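Local coordinates for protein endoglucanase (Humicola insolens, PDB 1DYS) that catalyses the internal hydrolysis of beta-1,4-glucosidic linkages in cellulose, an endoglucanase reaction that contributes to the recycling of plant biomass, at residues 53-59 against 115-120; 88-94 against 137-143; 36-40 against 339-343; 282-286 against 315-321. All coordinates share one frame; numbering follows the deposited sequence. Where two conformers were deposited one is given.

Contact 1 (53-59 against 115-120)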
loop_
_atom_site.group_PDB
_atom_site.type_symbol
_atom_site.label_atom_id
_atom_site.label_comp_id
_atom_site.label_asym_id
_atom_site.label_seq_id
_atom_site.Cartn_x
_atom_site.Cartn_y
_atom_site.Cartn_z
ATOM N N ILE A 53 -8.719 7.008 7.451
ATOM C CA ILE A 53 -9.662 6.269 6.572
ATOM C C ILE A 53 -9.091 6.339 5.164
ATOM O O ILE A 53 -9.561 7.125 4.304
ATOM C CB ILE A 53 -11.072 6.853 6.655
ATOM C CG1 ILE A 53 -11.612 7.039 8.073
ATOM C CG2 ILE A 53 -12.016 5.855 5.922
ATOM C CD1 ILE A 53 -11.408 5.937 9.073
ATOM N N SER A 54 -7.973 5.650 4.996
ATOM C CA SER A 54 -7.092 5.812 3.835
ATOM C C SER A 54 -7.514 5.068 2.589
ATOM O O SER A 54 -6.789 5.096 1.596
ATOM C CB SER A 54 -5.653 5.459 4.232
ATOM O OG SER A 54 -5.257 6.211 5.398
ATOM N N ASN A 55 -8.612 4.348 2.633
ATOM C CA ASN A 55 -9.142 3.638 1.470
ATOM C C ASN A 55 -10.537 3.116 1.811
ATOM O O ASN A 55 -11.039 3.273 2.932
ATOM C CB ASN A 55 -8.229 2.524 0.986
ATOM C CG ASN A 55 -7.906 1.592 2.124
ATOM O OD1 ASN A 55 -8.766 0.958 2.729
ATOM N ND2 ASN A 55 -6.614 1.580 2.471
ATOM N N ILE A 56 -11.220 2.572 0.807
ATOM C CA ILE A 56 -12.622 2.151 0.916
ATOM C C ILE A 56 -12.746 1.020 1.914
ATOM O O ILE A 56 -13.699 1.026 2.717
ATOM C CB ILE A 56 -13.182 1.770 -0.468
ATOM C CG1 ILE A 56 -13.493 3.056 -1.263
ATOM C CG2 ILE A 56 -14.457 0.935 -0.363
ATOM C CD1 ILE A 56 -13.441 2.760 -2.782
ATOM N N PHE A 57 -11.809 0.086 1.929
ATOM C CA PHE A 57 -11.799 -0.982 2.926
ATOM C C PHE A 57 -11.862 -0.386 4.355
ATOM O O PHE A 57 -12.543 -0.941 5.217
ATOM C CB PHE A 57 -10.534 -1.810 2.753
ATOM C CG PHE A 57 -10.324 -2.915 3.743
ATOM C CD1 PHE A 57 -10.927 -4.137 3.546
ATOM C CD2 PHE A 57 -9.571 -2.723 4.889
ATOM C CE1 PHE A 57 -10.744 -5.173 4.447
ATOM C CE2 PHE A 57 -9.347 -3.745 5.784
ATOM C CZ PHE A 57 -9.976 -4.963 5.573
ATOM N N LEU A 58 -11.075 0.630 4.630
ATOM C CA LEU A 58 -11.011 1.260 5.925
ATOM C C LEU A 58 -12.225 2.105 6.260
ATOM O O LEU A 58 -12.226 2.572 7.418
ATOM C CB LEU A 58 -9.719 2.031 6.185
ATOM C CG LEU A 58 -8.458 1.176 6.083
ATOM C CD1 LEU A 58 -7.193 2.042 6.062
ATOM C CD2 LEU A 58 -8.390 0.203 7.264
ATOM N N LEU A 59 -13.235 2.271 5.418
ATOM C CA LEU A 59 -14.472 2.915 5.924
ATOM C C LEU A 59 -15.001 2.201 7.155
ATOM O O LEU A 59 -15.624 2.869 7.998
ATOM C CB LEU A 59 -15.570 2.852 4.835
ATOM C CG LEU A 59 -15.319 3.812 3.649
ATOM C CD1 LEU A 59 -16.180 3.359 2.471
ATOM C CD2 LEU A 59 -15.695 5.225 4.076
ATOM N N GLU A 115 -18.344 5.812 -3.907
ATOM C CA GLU A 115 -17.907 4.676 -3.112
ATOM C C GLU A 115 -17.111 5.095 -1.864
ATOM O O GLU A 115 -16.938 4.182 -1.040
ATOM C CB GLU A 115 -17.035 3.744 -3.976
ATOM C CG GLU A 115 -17.807 3.023 -5.073
ATOM C CD GLU A 115 -16.945 2.025 -5.833
ATOM O OE1 GLU A 115 -16.430 1.042 -5.251
ATOM O OE2 GLU A 115 -16.702 2.237 -7.034
ATOM N N TYR A 116 -16.699 6.369 -1.805
ATOM C CA TYR A 116 -15.906 6.768 -0.630
ATOM C C TYR A 116 -16.542 7.945 0.119
ATOM O O TYR A 116 -16.914 7.674 1.271
ATOM C CB TYR A 116 -14.448 6.993 -1.031
ATOM C CG TYR A 116 -13.582 7.441 0.132
ATOM C CD1 TYR A 116 -13.104 6.532 1.068
ATOM C CD2 TYR A 116 -13.300 8.781 0.311
ATOM C CE1 TYR A 116 -12.337 6.945 2.158
ATOM C CE2 TYR A 116 -12.529 9.216 1.407
ATOM C CZ TYR A 116 -12.047 8.287 2.296
ATOM O OH TYR A 116 -11.288 8.689 3.383
ATOM N N VAL A 117 -16.751 9.093 -0.519
ATOM C CA VAL A 117 -17.376 10.187 0.234
ATOM C C VAL A 117 -18.808 9.860 0.658
ATOM O O VAL A 117 -19.141 10.039 1.840
ATOM C CB VAL A 117 -17.304 11.493 -0.580
ATOM C CG1 VAL A 117 -18.010 12.627 0.105
ATOM C CG2 VAL A 117 -15.814 11.859 -0.787
ATOM N N ASN A 118 -19.652 9.325 -0.239
ATOM C CA ASN A 118 -21.036 9.087 0.212
ATOM C C ASN A 118 -21.151 8.233 1.435
ATOM O O ASN A 118 -21.806 8.636 2.422
ATOM C CB ASN A 118 -21.894 8.610 -0.956
ATOM C CG ASN A 118 -22.069 9.733 -1.955
ATOM O OD1 ASN A 118 -21.729 10.907 -1.850
ATOM N ND2 ASN A 118 -22.673 9.330 -3.095
ATOM N N PRO A 119 -20.525 7.091 1.486
ATOM C CA PRO A 119 -20.575 6.177 2.612
ATOM C C PRO A 119 -19.975 6.832 3.849
ATOM O O PRO A 119 -20.474 6.613 4.961
ATOM C CB PRO A 119 -19.950 4.835 2.247
ATOM C CG PRO A 119 -19.535 5.060 0.829
ATOM C CD PRO A 119 -19.865 6.447 0.339
ATOM N N PHE A 120 -18.926 7.621 3.660
ATOM C CA PHE A 120 -18.321 8.350 4.764
ATOM C C PHE A 120 -19.369 9.283 5.388
ATOM O O PHE A 120 -19.593 9.224 6.606
ATOM C CB PHE A 120 -17.129 9.167 4.263
ATOM C CG PHE A 120 -16.101 9.585 5.277
ATOM C CD1 PHE A 120 -16.403 10.409 6.355
ATOM C CD2 PHE A 120 -14.799 9.146 5.053
ATOM C CE1 PHE A 120 -15.376 10.790 7.195
ATOM C CE2 PHE A 120 -13.761 9.527 5.884
ATOM C CZ PHE A 120 -14.084 10.336 6.968
#

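Contact 2 (88-94 against 137-143)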
loop_
_atom_site.group_PDB
_atom_site.type_symbol
_atom_site.label_atom_id
_atom_site.label_comp_id
_atom_site.label_asym_id
_atom_site.label_seq_id
_atom_site.Cartn_x
_atom_site.Cartn_y
_atom_site.Cartn_z
ATOM N N LEU A 88 -8.143 10.756 -2.120
ATOM C CA LEU A 88 -8.289 11.510 -3.372
ATOM C C LEU A 88 -7.795 10.758 -4.580
ATOM O O LEU A 88 -6.794 10.022 -4.596
ATOM C CB LEU A 88 -7.385 12.773 -3.225
ATOM C CG LEU A 88 -7.698 13.973 -4.119
ATOM C CD1 LEU A 88 -9.074 14.538 -3.787
ATOM C CD2 LEU A 88 -6.612 15.035 -3.938
ATOM N N PRO A 89 -8.513 10.896 -5.684
ATOM C CA PRO A 89 -8.029 10.301 -6.926
ATOM C C PRO A 89 -6.723 10.983 -7.294
ATOM O O PRO A 89 -6.516 12.209 -7.131
ATOM C CB PRO A 89 -9.106 10.564 -7.999
ATOM C CG PRO A 89 -10.263 10.966 -7.156
ATOM C CD PRO A 89 -9.772 11.601 -5.860
ATOM N N ASP A 90 -5.731 10.212 -7.719
ATOM C CA ASP A 90 -4.394 10.679 -8.052
ATOM C C ASP A 90 -3.723 11.362 -6.856
ATOM O O ASP A 90 -3.014 12.383 -6.957
ATOM C CB ASP A 90 -4.411 11.653 -9.244
ATOM C CG ASP A 90 -4.694 10.925 -10.551
ATOM O OD1 ASP A 90 -4.978 9.706 -10.488
ATOM O OD2 ASP A 90 -4.644 11.588 -11.617
ATOM N N ARG A 91 -4.006 10.794 -5.696
ATOM C CA ARG A 91 -3.494 11.205 -4.394
ATOM C C ARG A 91 -1.995 11.447 -4.397
ATOM O O ARG A 91 -1.251 10.728 -5.065
ATOM C CB ARG A 91 -3.771 10.044 -3.414
ATOM C CG ARG A 91 -3.931 10.501 -1.961
ATOM C CD ARG A 91 -4.546 9.400 -1.108
ATOM N NE ARG A 91 -3.596 8.280 -0.893
ATOM C CZ ARG A 91 -3.946 7.249 -0.125
ATOM N NH1 ARG A 91 -5.111 7.102 0.507
ATOM N NH2 ARG A 91 -3.019 6.262 -0.005
ATOM N N ASP A 92 -1.556 12.553 -3.738
ATOM C CA ASP A 92 -0.141 12.901 -3.698
ATOM C C ASP A 92 0.450 12.953 -5.108
ATOM O O ASP A 92 1.459 12.336 -5.426
ATOM C CB ASP A 92 0.660 11.908 -2.855
ATOM C CG ASP A 92 0.194 11.907 -1.411
ATOM O OD1 ASP A 92 0.424 12.961 -0.773
ATOM O OD2 ASP A 92 -0.396 10.937 -0.876
ATOM N N CYS A 93 -0.148 13.851 -5.926
ATOM C CA CYS A 93 0.188 13.805 -7.357
ATOM C C CYS A 93 1.634 14.072 -7.668
ATOM O O CYS A 93 2.202 13.668 -8.703
ATOM C CB CYS A 93 -0.758 14.728 -8.148
ATOM S SG CYS A 93 -0.537 16.482 -7.804
ATOM N N SER A 94 2.367 14.820 -6.823
ATOM C CA SER A 94 3.750 15.169 -7.100
ATOM C C SER A 94 4.663 13.971 -7.233
ATOM O O SER A 94 5.684 14.127 -7.921
ATOM C CB SER A 94 4.313 16.167 -6.092
ATOM O OG SER A 94 3.704 17.445 -6.270
ATOM N N GLU A 137 -8.109 15.491 3.322
ATOM C CA GLU A 137 -7.093 15.198 2.343
ATOM C C GLU A 137 -5.731 15.836 2.519
ATOM O O GLU A 137 -5.275 16.808 1.878
ATOM C CB GLU A 137 -7.649 15.588 0.944
ATOM C CG GLU A 137 -8.865 14.769 0.511
ATOM C CD GLU A 137 -8.555 13.285 0.230
ATOM O OE1 GLU A 137 -7.368 12.929 0.132
ATOM O OE2 GLU A 137 -9.521 12.549 0.026
ATOM N N PRO A 138 -4.964 15.291 3.438
ATOM C CA PRO A 138 -3.600 15.691 3.743
ATOM C C PRO A 138 -2.786 15.874 2.464
ATOM O O PRO A 138 -2.777 15.124 1.501
ATOM C CB PRO A 138 -3.018 14.566 4.602
ATOM C CG PRO A 138 -4.282 14.065 5.286
ATOM C CD PRO A 138 -5.396 14.123 4.251
ATOM N N ASP A 139 -2.067 16.990 2.410
ATOM C CA ASP A 139 -1.175 17.482 1.400
ATOM C C ASP A 139 -1.836 17.796 0.062
ATOM O O ASP A 139 -1.083 18.098 -0.853
ATOM C CB ASP A 139 0.048 16.561 1.161
ATOM C CG ASP A 139 0.919 16.543 2.397
ATOM O OD1 ASP A 139 0.879 17.580 3.130
ATOM O OD2 ASP A 139 1.662 15.564 2.638
ATOM N N ALA A 140 -3.157 17.650 -0.103
ATOM C CA ALA A 140 -3.735 17.882 -1.441
ATOM C C ALA A 140 -3.488 19.333 -1.853
ATOM O O ALA A 140 -3.084 19.553 -2.970
ATOM C CB ALA A 140 -5.228 17.562 -1.467
ATOM N N ILE A 141 -3.818 20.268 -0.973
ATOM C CA ILE A 141 -3.571 21.690 -1.359
ATOM C C ILE A 141 -2.130 21.997 -1.619
ATOM O O ILE A 141 -1.780 22.748 -2.551
ATOM C CB ILE A 141 -4.217 22.558 -0.282
ATOM C CG1 ILE A 141 -5.737 22.422 -0.430
ATOM C CG2 ILE A 141 -3.816 24.033 -0.424
ATOM C CD1 ILE A 141 -6.481 23.140 0.671
ATOM N N GLY A 142 -1.190 21.391 -0.890
ATOM C CA GLY A 142 0.239 21.564 -1.148
ATOM C C GLY A 142 0.543 21.162 -2.593
ATOM O O GLY A 142 1.170 21.907 -3.335
ATOM N N ASN A 143 0.097 19.979 -2.990
ATOM C CA ASN A 143 0.321 19.460 -4.339
ATOM C C ASN A 143 -0.347 20.343 -5.387
ATOM O O ASN A 143 0.182 20.464 -6.507
ATOM C CB ASN A 143 -0.167 18.013 -4.346
ATOM C CG ASN A 143 0.796 16.979 -3.808
ATOM O OD1 ASN A 143 1.728 16.626 -4.519
ATOM N ND2 ASN A 143 0.533 16.519 -2.593
HETATM O O HOH W 1 -1.577 14.961 -0.980
HETATM O O HOH W 2 2.483 14.641 -1.342
HETATM O O HOH W 3 0.715 12.784 1.871
#

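Contact 3 (36-40 against 339-343)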
loop_
_atom_site.group_PDB
_atom_site.type_symbol
_atom_site.label_atom_id
_atom_site.label_comp_id
_atom_site.label_asym_id
_atom_site.label_seq_id
_atom_site.Cartn_x
_atom_site.Cartn_y
_atom_site.Cartn_z
ATOM N N ASN A 36 9.798 3.826 30.722
ATOM C CA ASN A 36 9.241 3.984 29.358
ATOM C C ASN A 36 8.060 3.081 29.109
ATOM O O ASN A 36 7.196 3.454 28.279
ATOM C CB ASN A 36 10.358 3.831 28.328
ATOM C CG ASN A 36 11.253 5.025 28.207
ATOM O OD1 ASN A 36 10.846 6.166 27.955
ATOM N ND2 ASN A 36 12.587 4.842 28.305
ATOM N N ALA A 37 7.909 1.935 29.762
ATOM C CA ALA A 37 6.728 1.097 29.579
ATOM C C ALA A 37 5.488 1.869 30.043
ATOM O O ALA A 37 4.437 1.836 29.413
ATOM C CB ALA A 37 6.852 -0.192 30.395
ATOM N N ALA A 38 5.651 2.614 31.128
ATOM C CA ALA A 38 4.584 3.420 31.712
ATOM C C ALA A 38 4.221 4.578 30.777
ATOM O O ALA A 38 3.045 4.929 30.675
ATOM C CB ALA A 38 5.053 3.971 33.055
ATOM N N LYS A 39 5.243 5.139 30.137
ATOM C CA LYS A 39 4.975 6.206 29.147
ATOM C C LYS A 39 4.170 5.613 27.981
ATOM O O LYS A 39 3.264 6.338 27.510
ATOM C CB LYS A 39 6.348 6.717 28.700
ATOM C CG LYS A 39 6.923 7.730 29.658
ATOM C CD LYS A 39 8.414 7.949 29.579
ATOM C CE LYS A 39 8.837 8.872 28.459
ATOM N NZ LYS A 39 10.342 8.932 28.374
ATOM N N VAL A 40 4.496 4.422 27.503
ATOM C CA VAL A 40 3.682 3.802 26.452
ATOM C C VAL A 40 2.240 3.631 26.920
ATOM O O VAL A 40 1.274 3.971 26.217
ATOM C CB VAL A 40 4.282 2.470 25.951
ATOM C CG1 VAL A 40 3.357 1.886 24.876
ATOM C CG2 VAL A 40 5.681 2.679 25.360
ATOM N N THR A 339 9.121 7.280 22.339
ATOM C CA THR A 339 8.772 7.206 23.764
ATOM C C THR A 339 9.913 7.754 24.607
ATOM O O THR A 339 9.687 8.627 25.429
ATOM C CB THR A 339 8.525 5.748 24.155
ATOM O OG1 THR A 339 7.454 5.153 23.400
ATOM C CG2 THR A 339 8.107 5.673 25.628
ATOM N N GLN A 340 11.112 7.220 24.416
ATOM C CA GLN A 340 12.264 7.785 25.143
ATOM C C GLN A 340 12.422 9.282 24.952
ATOM O O GLN A 340 12.938 9.967 25.856
ATOM C CB GLN A 340 13.557 7.101 24.669
ATOM C CG GLN A 340 13.589 5.610 24.818
ATOM C CD GLN A 340 14.778 4.918 24.191
ATOM O OE1 GLN A 340 15.732 4.592 24.893
ATOM N NE2 GLN A 340 14.738 4.687 22.884
ATOM N N ASN A 341 12.086 9.892 23.814
ATOM C CA ASN A 341 12.215 11.321 23.573
ATOM C C ASN A 341 10.901 12.083 23.728
ATOM O O ASN A 341 10.842 13.259 23.333
ATOM C CB ASN A 341 12.763 11.593 22.174
ATOM C CG ASN A 341 14.203 11.115 22.087
ATOM O OD1 ASN A 341 15.122 11.756 22.605
ATOM N ND2 ASN A 341 14.400 9.988 21.428
ATOM N N ALA A 342 9.937 11.421 24.367
ATOM C CA ALA A 342 8.624 12.081 24.492
ATOM C C ALA A 342 8.611 13.379 25.288
ATOM O O ALA A 342 9.384 13.626 26.206
ATOM C CB ALA A 342 7.603 11.134 25.088
ATOM N N HIS A 343 7.591 14.149 24.933
ATOM C CA HIS A 343 7.237 15.396 25.620
ATOM C C HIS A 343 7.060 15.059 27.096
ATOM O O HIS A 343 6.556 13.998 27.437
ATOM C CB HIS A 343 5.877 15.874 25.107
ATOM C CG HIS A 343 5.534 17.255 25.548
ATOM N ND1 HIS A 343 4.940 17.526 26.763
ATOM C CD2 HIS A 343 5.706 18.446 24.922
ATOM C CE1 HIS A 343 4.774 18.840 26.853
ATOM N NE2 HIS A 343 5.205 19.427 25.743
HETATM O O HOH W 4 10.881 11.435 27.492
#

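Contact 4 (282-286 against 315-321)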
loop_
_atom_site.group_PDB
_atom_site.type_symbol
_atom_site.label_atom_id
_atom_site.label_comp_id
_atom_site.label_asym_id
_atom_site.label_seq_id
_atom_site.Cartn_x
_atom_site.Cartn_y
_atom_site.Cartn_z
ATOM N N TRP A 282 11.093 13.954 5.096
ATOM C CA TRP A 282 9.833 13.506 5.688
ATOM C C TRP A 282 9.744 12.065 6.158
ATOM O O TRP A 282 8.738 11.733 6.817
ATOM C CB TRP A 282 8.719 13.653 4.602
ATOM C CG TRP A 282 9.100 12.873 3.375
ATOM C CD1 TRP A 282 9.901 13.295 2.341
ATOM C CD2 TRP A 282 8.742 11.515 3.063
ATOM N NE1 TRP A 282 10.077 12.279 1.433
ATOM C CE2 TRP A 282 9.360 11.181 1.850
ATOM C CE3 TRP A 282 7.924 10.570 3.686
ATOM C CZ2 TRP A 282 9.218 9.928 1.244
ATOM C CZ3 TRP A 282 7.800 9.325 3.100
ATOM C CH2 TRP A 282 8.433 9.003 1.886
ATOM N N CYS A 283 10.623 11.193 5.706
ATOM C CA CYS A 283 10.474 9.768 5.979
ATOM C C CYS A 283 11.172 9.333 7.246
ATOM O O CYS A 283 12.393 9.434 7.339
ATOM C CB CYS A 283 11.010 8.923 4.792
ATOM S SG CYS A 283 10.666 7.164 5.060
ATOM N N ASN A 284 10.409 8.882 8.217
ATOM C CA ASN A 284 10.912 8.346 9.470
ATOM C C ASN A 284 12.066 9.200 10.009
ATOM O O ASN A 284 13.137 8.698 10.302
ATOM C CB ASN A 284 11.300 6.890 9.302
ATOM C CG ASN A 284 10.149 6.026 8.830
ATOM O OD1 ASN A 284 8.983 6.204 9.222
ATOM N ND2 ASN A 284 10.468 5.095 7.945
ATOM N N VAL A 285 11.744 10.475 10.173
ATOM C CA VAL A 285 12.769 11.428 10.632
ATOM C C VAL A 285 13.198 11.098 12.038
ATOM O O VAL A 285 12.446 10.803 12.956
ATOM C CB VAL A 285 12.270 12.872 10.442
ATOM C CG1 VAL A 285 13.084 13.922 11.182
ATOM C CG2 VAL A 285 12.206 13.115 8.953
ATOM N N ASN A 286 14.524 11.158 12.232
ATOM C CA ASN A 286 15.067 10.821 13.556
ATOM C C ASN A 286 16.350 11.628 13.777
ATOM O O ASN A 286 17.085 11.915 12.844
ATOM C CB ASN A 286 15.296 9.330 13.678
ATOM C CG ASN A 286 16.288 8.841 12.630
ATOM O OD1 ASN A 286 17.498 8.741 12.879
ATOM N ND2 ASN A 286 15.786 8.576 11.423
ATOM N N SER A 315 5.298 3.248 10.145
ATOM C CA SER A 315 6.306 3.758 9.240
ATOM C C SER A 315 5.741 4.670 8.162
ATOM O O SER A 315 4.629 4.497 7.670
ATOM C CB SER A 315 7.032 2.577 8.611
ATOM O OG SER A 315 8.071 2.952 7.733
ATOM N N ASP A 316 6.586 5.612 7.774
ATOM C CA ASP A 316 6.299 6.476 6.652
ATOM C C ASP A 316 6.640 5.788 5.307
ATOM O O ASP A 316 6.217 6.287 4.270
ATOM C CB ASP A 316 7.102 7.769 6.739
ATOM C CG ASP A 316 6.687 8.601 7.951
ATOM O OD1 ASP A 316 5.471 8.670 8.194
ATOM O OD2 ASP A 316 7.640 9.119 8.576
ATOM N N GLY A 317 7.505 4.770 5.392
ATOM C CA GLY A 317 7.987 4.078 4.176
ATOM C C GLY A 317 9.307 3.394 4.527
ATOM O O GLY A 317 9.831 3.606 5.628
ATOM N N GLN A 318 9.910 2.653 3.604
ATOM C CA GLN A 318 11.156 1.942 3.854
ATOM C C GLN A 318 12.328 2.882 3.589
ATOM O O GLN A 318 13.014 2.796 2.577
ATOM C CB GLN A 318 11.249 0.701 2.970
ATOM C CG GLN A 318 10.055 -0.201 3.027
ATOM C CD GLN A 318 10.170 -1.413 2.103
ATOM O OE1 GLN A 318 9.467 -1.373 1.106
ATOM N NE2 GLN A 318 11.050 -2.282 2.577
ATOM N N CYS A 319 12.496 3.824 4.526
ATOM C CA CYS A 319 13.438 4.901 4.346
ATOM C C CYS A 319 13.671 5.563 5.702
ATOM O O CYS A 319 13.019 5.204 6.686
ATOM C CB CYS A 319 12.863 5.905 3.346
ATOM S SG CYS A 319 11.124 6.327 3.282
ATOM N N GLY A 320 14.648 6.461 5.698
ATOM C CA GLY A 320 14.918 7.311 6.821
ATOM C C GLY A 320 15.649 6.820 8.027
ATOM O O GLY A 320 16.507 7.528 8.592
ATOM N N MET A 321 15.295 5.651 8.512
ATOM C CA MET A 321 15.853 5.079 9.724
ATOM C C MET A 321 16.016 3.597 9.433
ATOM O O MET A 321 15.183 2.992 8.760
ATOM C CB MET A 321 15.003 5.395 10.944
ATOM C CG MET A 321 15.675 4.969 12.246
ATOM S SD MET A 321 14.750 5.429 13.719
ATOM C CE MET A 321 14.519 3.827 14.493
#

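Contact 1 (53-59 against 115-120)
Tyr116 reaches out of its helix to donate an unusually short hydrogen bond to a main-chain carbonyl, its OH lying 2.5 Å from Ile53 O and in the carbonyl plane. This joins strand 51-53 and the turn after it to helix 108-126, two neighbouring parts of the distorted beta/alpha barrel of glycoside hydrolase family 6. With CG anti to the backbone N (chi1 179°), the Tyr116 ring stretches from the helix to the end of the strand, and its hydroxyl also meets the N of Tyr86. A phenylalanine here would probably keep most of the packing but leave Ile53 O and Tyr86 N without their shared hydroxyl partner. The helix is irregular at this point: it has a pi-type turn at 115-117, and Pro119 has no N-H to give to the preceding turn. Aliphatic carbons pack against the Glu115 carbonyl, with Ile56 CG1 3.6 Å and Leu59 CD1 3.7 Å from Glu115 O. The branching of leucine lets Leu59 divide its contacts, CD1 resting on Pro119 CB at 4.1 Å and CD2 touching both the Tyr116 and the Phe120 ring obliquely. The carboxylate of Glu115 turns elsewhere, to a salt bridge with Arg60 of the second subunit. Deeper in, Phe120 meets the root of the Ile53 side chain, CE2 standing 3.9 Å from Ile53 CB.

Contact 2 (88-94 against 137-143)
Asn143 has the most surface buried here, and its amide joins the loop 88-94 to the start of helix 140-146. Its OD1 accepts from Ser94 N at 3.0 Å, the donor standing 38° out of the carbonyl plane. Ser94 OG comes to OD1 from the opposite face, though this second bond belongs to one of two deposited conformers and is less certain. At the other end of the amide, ND2 donates to Asp139 O at 2.9 Å, which fixes the rotation of the group. Asparagine suits the place because one flat group both accepts and donates. Its CB also packs 3.8 Å from Cys93 SG, half of the disulfide to Cys152. These loops form part of the active site of the family 6 barrel: Asp92 and Asp139 are probably the proton donors, and Asp139 occupies the N-cap position of the helix without making a capping bond. One water links Asp92 OD1 to Asp139 OD2, another links it to Asn143 ND2, while Asp92 OD2 is held by Ser99 and Tyr86. Leu88 and Glu137 meet farther along. Bent at chi2 (-68°), the glutamate brings OE1 to 3.2 Å from Leu88 N, a weak bond, while OE2 is gripped by Tyr112 OH and Asn87 N. Leu88 adds an apolar touch, CD2 lying 3.8 Å from Ala140 CB, where alanine's single methyl lets the leucine come close to the first helical turn.

Contact 3 (36-40 against 339-343)
Asn36 and Thr339 run past each other in opposite directions, so that the threonine methyl CG2 slots in beside the asparagine, 3.6 Å from Asn36 OD1 and just as near Asn36 O. The next residue along, Gln340, crosses Asn36 at about a right angle: the two amide planes are 87° apart, and the aliphatic CG of Gln340, not its amide, lies 3.7 Å from Asn36 ND2. Val40 likewise crosses Thr339, its CG2 3.6 Å from Thr339 OG1, a hydroxyl already hydrogen-bonded to Ala335 O within its own helix. Lys39 completes the set. Its chain bends at chi3 (81°) and brings NZ over to the end of helix 332-340, where it donates to Asn36 OD1 of its own helix at 2.8 Å and, weakly, across the contact to Thr339 O at 3.0 Å. A leucine in place of Asn36 would probably leave the Lys39 ammonium without its side-chain acceptor and take from Asp33 the amide donor it has in ND2. The contact thus packs helix 34-46 on the last turn of helix 332-340, away from the annotated sites, and Phe28 of helix 15-29 covers the Asn36, Val40 and Thr339 side. A water accepting from Lys39 NZ at 2.7 Å lies within bonding distance of Gln340 O and Ala342 O. A long, flexible lysine suits such a helix end: its positive charge lies where carbonyls emerge, and would be expected to stabilise the negative end of the helix dipole.

Contact 4 (282-286 against 315-321)
Cys283 and Cys319 are joined by a disulfide, SG to SG 2.0 Å with a relaxed chi3 of 89°, which ties together two loops of the family 6 barrel beside its probable substrate site. Next to it Asn284 does most of the polar work. Its OD1 accepts from Asp316 N at 2.9 Å, and ND2 donates to Cys319 O at 2.8 Å, to Ser315 OG and, weakly, to Gly317 O. Asp316 answers with OD2, whose anti lone pair takes the backbone N-H of Asn284 at 2.8 Å; amide and carboxylate lie nearly parallel, 15° apart. Asparagine fits doubly, since its backbone has left-handed angles that this residue tolerates well. Asn286 follows, with ND2 donating to Asn284 O in the carbonyl plane and to Gly320 O from above that carbonyl. Gly320 has positive phi, and any CB there would run into Cys283 O. Trp282, which probably binds substrate, has Cys283 CB above one ring face, offset toward the rim, and meets Asp316 O at its edge, 3.6 Å from CZ3. A second shell sets these groups in place: Arg269 forms a salt bridge with Asp316 OD2, and Lys310, itself probably a substrate-binding residue, with OD1. Tyr334 of helix 332-340 packs on Asn284 and Met321. Ser315 is held through OG by Pro325 O and closes an ST turn, the same oxygen accepting from Gly317 N at 3.0 Å.

All four contacts are only partly buried, but their centres lie at different distances from the centre of the chain: about 13 Å for contact 2, about 17 Å for contacts 1 and 4, and about 22 Å for contact 3. Contacts 1 and 2 adjoin through Ser54 O and Arg91 NH1, and each fastens a loop that follows a barrel strand to a helix. Contacts 3 and 4 both involve helix 332-340, the former its end, the latter Tyr334. Chemistry follows place. Contact 1 is mostly apolar, contact 2 watery and acidic around the probable catalytic acids, contact 3 a lysine meeting helix carbonyls, and contact 4 covalent as well as hydrogen-bonded. Contacts 1 and 4 also touch the second subunit.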